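NOL1/NOP2/sun family protein (Enterococcus faecium, PDB 3M4X) probably methylates ribosomal RNA, as a NOL1/NOP2/sun-family methyltransferase that joins a Rossmann-like catalytic domain to a PUA domain of the RNA-binding kind. Local coordinates at residues Gly34-Gly39 against Met190-Pro195; Gly39-Pro44 against Tyr88-Ser93. All coordinates share one frame; numbering follows the deposited sequence.

Interaction 1 (Gly34-Gly39 against Met190-Pro195); sequences GSVKKG and MFRKDP
Arg192 and Val36 carry most of this small surface contact, with Lys193 adding to it; no hydrogen bond crosses between the segments, and the arginine's polar partners lie outside them. The two principal side chains slide past each other in opposite directions. At the base, Val36 CG2 presses on the turn itself, 3.5 Å from Arg192 C and 3.6 Å from Arg192 CB. Its sister methyl, set anti to the backbone N (chi1 166°), is turned to the next residue, where Val36 CG1 lies 3.9 Å from Lys193 CG. That lysine runs extended beyond CG and crosses the valine at about a right angle, so that its aliphatic part supplies the contact.

Arg192, bent at chi2 and chi3, carries its guanidinium along the backbone of Gly34 and Ser35. Ser35 O stands over one face of the group, offset toward its rim; at 3.4 Å from Arg192 NH2 the angle is too poor for a hydrogen bond. Gly34 CA approaches obliquely, 3.6 Å from Arg192 NH1. Arg192 NH2 forms a salt bridge with Glu293 OE1, and NH1 donates to Ala30 O. Glu293 OE1 also accepts a hydrogen bond from the backbone N of Lys37, and its negative charge probably eases the approach of Lys37 NZ, 4.8 Å from Arg192 NH2.

The contact thus ties the N-terminal region to the methyltransferase domain. Residues 34-39 leave helix 24-33 and lead into strand 39-41, whereas 190-195 lie at the end of the loop that leads from strand 176-182 into helix 195-200, which Asp194 N-caps through a bond from Asn196 N to its OD1.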
loop_
_atom_site.group_PDB
_atom_site.type_symbol
_atom_site.label_atom_id
_atom_site.label_comp_id
_atom_site.label_asym_id
_atom_site.label_seq_id
_atom_site.Cartn_x
_atom_site.Cartn_y
_atom_site.Cartn_z
ATOM N N GLY A 34 10.566 -11.004 23.876
ATOM C CA GLY A 34 9.552 -11.473 22.959
ATOM C C GLY A 34 10.037 -11.592 21.533
ATOM O O GLY A 34 11.112 -11.109 21.188
ATOM N N SER A 35 9.232 -12.236 20.700
ATOM C CA SER A 35 9.571 -12.422 19.294
ATOM C C SER A 35 8.886 -11.413 18.389
ATOM O O SER A 35 7.688 -11.191 18.510
ATOM C CB SER A 35 9.098 -13.789 18.853
ATOM O OG SER A 35 7.826 -14.064 19.422
ATOM N N VAL A 36 9.639 -10.841 17.456
ATOM C CA VAL A 36 9.035 -10.022 16.401
ATOM C C VAL A 36 8.098 -10.861 15.534
ATOM O O VAL A 36 8.496 -11.890 14.993
ATOM C CB VAL A 36 10.100 -9.393 15.492
ATOM C CG1 VAL A 36 9.464 -8.850 14.217
ATOM C CG2 VAL A 36 10.852 -8.309 16.232
ATOM N N LYS A 37 6.854 -10.409 15.416
ATOM C CA LYS A 37 5.830 -11.111 14.648
ATOM C C LYS A 37 5.988 -10.836 13.155
ATOM O O LYS A 37 6.307 -9.718 12.745
ATOM C CB LYS A 37 4.433 -10.671 15.099
ATOM C CG LYS A 37 4.238 -10.593 16.607
ATOM C CD LYS A 37 4.472 -11.934 17.278
ATOM C CE LYS A 37 4.031 -11.878 18.730
ATOM N NZ LYS A 37 4.580 -12.991 19.540
ATOM N N LYS A 38 5.754 -11.855 12.339
ATOM C CA LYS A 38 5.907 -11.707 10.900
ATOM C C LYS A 38 4.641 -12.164 10.180
ATOM O O LYS A 38 4.000 -13.141 10.588
ATOM C CB LYS A 38 7.137 -12.479 10.428
ATOM C CG LYS A 38 8.416 -12.052 11.148
ATOM C CD LYS A 38 9.576 -13.045 10.966
ATOM C CE LYS A 38 9.534 -14.178 11.995
ATOM N NZ LYS A 38 10.604 -15.215 11.792
ATOM N N GLY A 39 4.275 -11.446 9.118
ATOM C CA GLY A 39 3.047 -11.738 8.396
ATOM C C GLY A 39 3.077 -11.280 6.955
ATOM O O GLY A 39 3.995 -10.590 6.523
HETATM N N MSE A 190 8.858 -0.074 17.142
HETATM C CA MSE A 190 9.874 -0.663 16.269
HETATM C C MSE A 190 11.113 -1.132 17.050
HETATM O O MSE A 190 12.087 -1.600 16.452
HETATM C CB MSE A 190 10.295 0.330 15.178
HETATM C CG MSE A 190 9.201 0.699 14.169
HETATM SE SE MSE A 190 8.501 -0.843 13.157
HETATM C CE MSE A 190 6.798 -1.075 14.101
ATOM N N PHE A 191 11.074 -1.011 18.374
ATOM C CA PHE A 191 12.208 -1.414 19.219
ATOM C C PHE A 191 12.672 -2.875 19.019
ATOM O O PHE A 191 13.869 -3.133 18.849
ATOM C CB PHE A 191 11.900 -1.162 20.696
ATOM C CG PHE A 191 12.054 0.269 21.118
ATOM C CD1 PHE A 191 12.349 1.258 20.192
ATOM C CD2 PHE A 191 11.891 0.629 22.445
ATOM C CE1 PHE A 191 12.487 2.586 20.582
ATOM C CE2 PHE A 191 12.028 1.951 22.839
ATOM C CZ PHE A 191 12.325 2.928 21.904
ATOM N N ARG A 192 11.731 -3.819 19.069
ATOM C CA ARG A 192 12.041 -5.229 18.849
ATOM C C ARG A 192 12.587 -5.469 17.446
ATOM O O ARG A 192 13.560 -6.198 17.262
ATOM C CB ARG A 192 10.792 -6.096 19.032
ATOM C CG ARG A 192 10.352 -6.315 20.469
ATOM C CD ARG A 192 9.707 -7.697 20.651
ATOM N NE ARG A 192 8.410 -7.843 19.980
ATOM C CZ ARG A 192 7.329 -8.351 20.571
ATOM N NH1 ARG A 192 7.393 -8.753 21.844
ATOM N NH2 ARG A 192 6.182 -8.456 19.906
ATOM N N LYS A 193 11.949 -4.847 16.461
ATOM C CA LYS A 193 12.237 -5.104 15.050
ATOM C C LYS A 193 13.503 -4.396 14.570
ATOM O O LYS A 193 14.355 -5.007 13.929
ATOM C CB LYS A 193 11.038 -4.700 14.181
ATOM C CG LYS A 193 10.925 -5.457 12.864
ATOM C CD LYS A 193 9.740 -4.963 12.022
ATOM C CE LYS A 193 9.497 -5.864 10.810
ATOM N NZ LYS A 193 8.533 -5.269 9.844
ATOM N N ASP A 194 13.634 -3.111 14.884
ATOM C CA ASP A 194 14.795 -2.354 14.427
ATOM C C ASP A 194 15.612 -1.766 15.576
ATOM O O ASP A 194 15.236 -0.751 16.148
ATOM C CB ASP A 194 14.364 -1.247 13.468
ATOM C CG ASP A 194 15.537 -0.464 12.928
ATOM O OD1 ASP A 194 16.692 -0.856 13.214
ATOM O OD2 ASP A 194 15.302 0.542 12.226
ATOM N N PRO A 195 16.744 -2.406 15.902
ATOM C CA PRO A 195 17.640 -1.975 16.984
ATOM C C PRO A 195 18.191 -0.560 16.801
ATOM O O PRO A 195 18.663 0.040 17.767
ATOM C CB PRO A 195 18.772 -3.002 16.927
ATOM C CG PRO A 195 18.134 -4.219 16.323
ATOM C CD PRO A 195 17.167 -3.688 15.314
#

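Interaction 2 (Gly39-Pro44 against Tyr88-Ser93)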
loop_
_atom_site.group_PDB
_atom_site.type_symbol
_atom_site.label_atom_id
_atom_site.label_comp_id
_atom_site.label_asym_id
_atom_site.label_seq_id
_atom_site.Cartn_x
_atom_site.Cartn_y
_atom_site.Cartn_z
ATOM N N GLY A 39 4.275 -11.446 9.118
ATOM C CA GLY A 39 3.047 -11.738 8.396
ATOM C C GLY A 39 3.077 -11.280 6.955
ATOM O O GLY A 39 3.995 -10.590 6.523
ATOM N N PHE A 40 2.054 -11.670 6.209
ATOM C CA PHE A 40 1.894 -11.229 4.836
ATOM C C PHE A 40 0.438 -11.374 4.476
ATOM O O PHE A 40 -0.319 -11.974 5.222
ATOM C CB PHE A 40 2.767 -12.054 3.876
ATOM C CG PHE A 40 2.389 -13.510 3.794
ATOM C CD1 PHE A 40 1.589 -13.973 2.765
ATOM C CD2 PHE A 40 2.856 -14.421 4.738
ATOM C CE1 PHE A 40 1.254 -15.323 2.674
ATOM C CE2 PHE A 40 2.521 -15.773 4.663
ATOM C CZ PHE A 40 1.721 -16.221 3.632
ATOM N N ARG A 41 0.054 -10.808 3.338
ATOM C CA ARG A 41 -1.315 -10.890 2.840
ATOM C C ARG A 41 -1.376 -11.453 1.426
ATOM O O ARG A 41 -0.473 -11.241 0.612
ATOM C CB ARG A 41 -1.976 -9.507 2.834
ATOM C CG ARG A 41 -2.435 -9.000 4.188
ATOM C CD ARG A 41 -3.055 -7.611 4.051
ATOM N NE ARG A 41 -2.009 -6.626 3.855
ATOM C CZ ARG A 41 -1.747 -6.002 2.713
ATOM N NH1 ARG A 41 -2.476 -6.210 1.633
ATOM N NH2 ARG A 41 -0.749 -5.142 2.666
ATOM N N TRP A 42 -2.453 -12.176 1.147
ATOM C CA TRP A 42 -2.775 -12.550 -0.210
ATOM C C TRP A 42 -3.558 -11.416 -0.881
ATOM O O TRP A 42 -3.964 -10.441 -0.229
ATOM C CB TRP A 42 -3.525 -13.900 -0.267
ATOM C CG TRP A 42 -4.841 -13.937 0.451
ATOM C CD1 TRP A 42 -5.049 -14.211 1.779
ATOM C CD2 TRP A 42 -6.134 -13.711 -0.117
ATOM N NE1 TRP A 42 -6.393 -14.172 2.064
ATOM C CE2 TRP A 42 -7.079 -13.858 0.921
ATOM C CE3 TRP A 42 -6.587 -13.409 -1.410
ATOM C CZ2 TRP A 42 -8.447 -13.710 0.712
ATOM C CZ3 TRP A 42 -7.944 -13.262 -1.615
ATOM C CH2 TRP A 42 -8.861 -13.414 -0.562
ATOM N N ASN A 43 -3.758 -11.553 -2.187
ATOM C CA ASN A 43 -4.204 -10.456 -3.023
ATOM C C ASN A 43 -5.491 -10.789 -3.783
ATOM O O ASN A 43 -5.466 -11.548 -4.753
ATOM C CB ASN A 43 -3.076 -10.076 -3.993
ATOM C CG ASN A 43 -3.368 -8.797 -4.742
ATOM O OD1 ASN A 43 -4.469 -8.278 -4.663
ATOM N ND2 ASN A 43 -2.389 -8.291 -5.478
ATOM N N PRO A 44 -6.622 -10.228 -3.327
ATOM C CA PRO A 44 -7.945 -10.432 -3.934
ATOM C C PRO A 44 -8.042 -9.780 -5.310
ATOM O O PRO A 44 -8.982 -10.058 -6.051
ATOM C CB PRO A 44 -8.908 -9.721 -2.975
ATOM C CG PRO A 44 -8.087 -9.306 -1.780
ATOM C CD PRO A 44 -6.657 -9.310 -2.170
ATOM N N TYR A 88 2.136 -9.951 -0.094
ATOM C CA TYR A 88 2.762 -8.731 0.384
ATOM C C TYR A 88 3.118 -8.966 1.843
ATOM O O TYR A 88 2.240 -9.250 2.661
ATOM C CB TYR A 88 1.801 -7.540 0.271
ATOM C CG TYR A 88 2.514 -6.218 0.280
ATOM C CD1 TYR A 88 2.833 -5.581 -0.911
ATOM C CD2 TYR A 88 2.897 -5.610 1.479
ATOM C CE1 TYR A 88 3.502 -4.378 -0.916
ATOM C CE2 TYR A 88 3.568 -4.401 1.480
ATOM C CZ TYR A 88 3.871 -3.795 0.277
ATOM O OH TYR A 88 4.538 -2.598 0.249
ATOM N N SER A 89 4.398 -8.884 2.173
ATOM C CA SER A 89 4.789 -9.057 3.571
ATOM C C SER A 89 4.544 -7.767 4.345
ATOM O O SER A 89 4.868 -6.678 3.881
ATOM C CB SER A 89 6.236 -9.546 3.713
ATOM O OG SER A 89 7.147 -8.649 3.114
ATOM N N GLN A 90 3.935 -7.913 5.515
ATOM C CA GLN A 90 3.521 -6.787 6.342
ATOM C C GLN A 90 3.424 -7.280 7.778
ATOM O O GLN A 90 2.874 -8.357 8.029
ATOM C CB GLN A 90 2.159 -6.272 5.883
ATOM C CG GLN A 90 1.715 -5.024 6.604
ATOM C CD GLN A 90 0.351 -4.548 6.179
ATOM O OE1 GLN A 90 -0.462 -5.319 5.661
ATOM N NE2 GLN A 90 0.083 -3.269 6.401
ATOM N N GLU A 91 3.964 -6.524 8.729
ATOM C CA GLU A 91 3.953 -7.001 10.107
ATOM C C GLU A 91 2.524 -6.970 10.637
ATOM O O GLU A 91 1.754 -6.081 10.295
ATOM C CB GLU A 91 4.922 -6.209 10.982
ATOM C CG GLU A 91 4.334 -5.001 11.661
ATOM C CD GLU A 91 3.861 -5.294 13.071
ATOM O OE1 GLU A 91 3.932 -6.462 13.529
ATOM O OE2 GLU A 91 3.419 -4.334 13.721
ATOM N N PRO A 92 2.150 -7.983 11.428
ATOM C CA PRO A 92 0.771 -8.220 11.875
ATOM C C PRO A 92 0.010 -7.053 12.499
ATOM O O PRO A 92 -1.165 -6.880 12.162
ATOM C CB PRO A 92 0.928 -9.380 12.856
ATOM C CG PRO A 92 2.030 -10.172 12.234
ATOM C CD PRO A 92 3.003 -9.158 11.681
ATOM N N SER A 93 0.623 -6.269 13.373
ATOM C CA SER A 93 -0.120 -5.159 13.953
ATOM C C SER A 93 -0.289 -4.007 12.963
ATOM O O SER A 93 -1.271 -3.269 13.016
ATOM C CB SER A 93 0.487 -4.687 15.286
ATOM O OG SER A 93 1.582 -3.812 15.101
#
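Strands 39-41 and 88-89 pair antiparallel, Phe40 facing Ser89 in a non-hydrogen-bonded pair and Arg41 facing Tyr88 in a hydrogen-bonded one. They belong to a three-stranded antiparallel sheet of order 70-72, 39-41, 88-89, within the N-terminal RsmF domain, whose family is grouped with ferredoxin-like NSUN domains. Arg41 and Tyr88 exchange two backbone bonds, Arg41 N to Tyr88 O at 2.8 Å and Tyr88 N to Arg41 O at 3.0 Å. Beyond the regular pairing, Gln90 N still reaches Gly39 O at 2.9 Å, but the donor stands 44° out of the carbonyl plane, consistent with the regular pairing ending here.

Gly39, buried in the pairing, lies close to the opposite chain. The proline ring of Pro92 packs against its backbone, with Pro92 CD 3.7 Å from Gly39 N.

The two faces of the sheet are used differently. On one, Phe40 CB rests 3.6 Å from Ser89 CA while its ring leads away to stack on His57. On the other, Arg41 and Tyr88 point to helices 118-127 and 140-153, and the guanidinium lies with Tyr88 CB over one of its faces. Gln90 completes this buried group. Its CG is anti to the backbone N (chi1 -175°) and the chain stays extended, which brings the amide to the edge of the guanidinium, the two planes 73° apart. Gln90 NE2 donates to Gln122 OE1 of helix 118-127, which is consistent with the oxygen end facing the arginine. That oxygen is left to accept: Arg41 NE lies 2.7 Å from Gln90 OE1, nearly along the C=O axis and in the guanidinium plane.

In the fold
The centres of interactions 1 and 2 lie 15 Å apart, and the segments meet at Gly39, where the loop of one becomes the strand of the other. Interaction 2 closes a short loop within the N-terminal domain and is nested along the chain inside the far longer loop closed by interaction 1. Interaction 2 is a buried strand pairing nearer the centre of the chain; interaction 1 is a surface contact reaching into the RsmB/F methyltransferase domain. They also touch directly, Lys37 O packing 3.5 Å from Pro92 CD. One continuous chain, 34-44, is therefore fastened both within its own sheet and across the domain boundary, consistent with a fixed placement of the N-terminal domain against the probable catalytic domain.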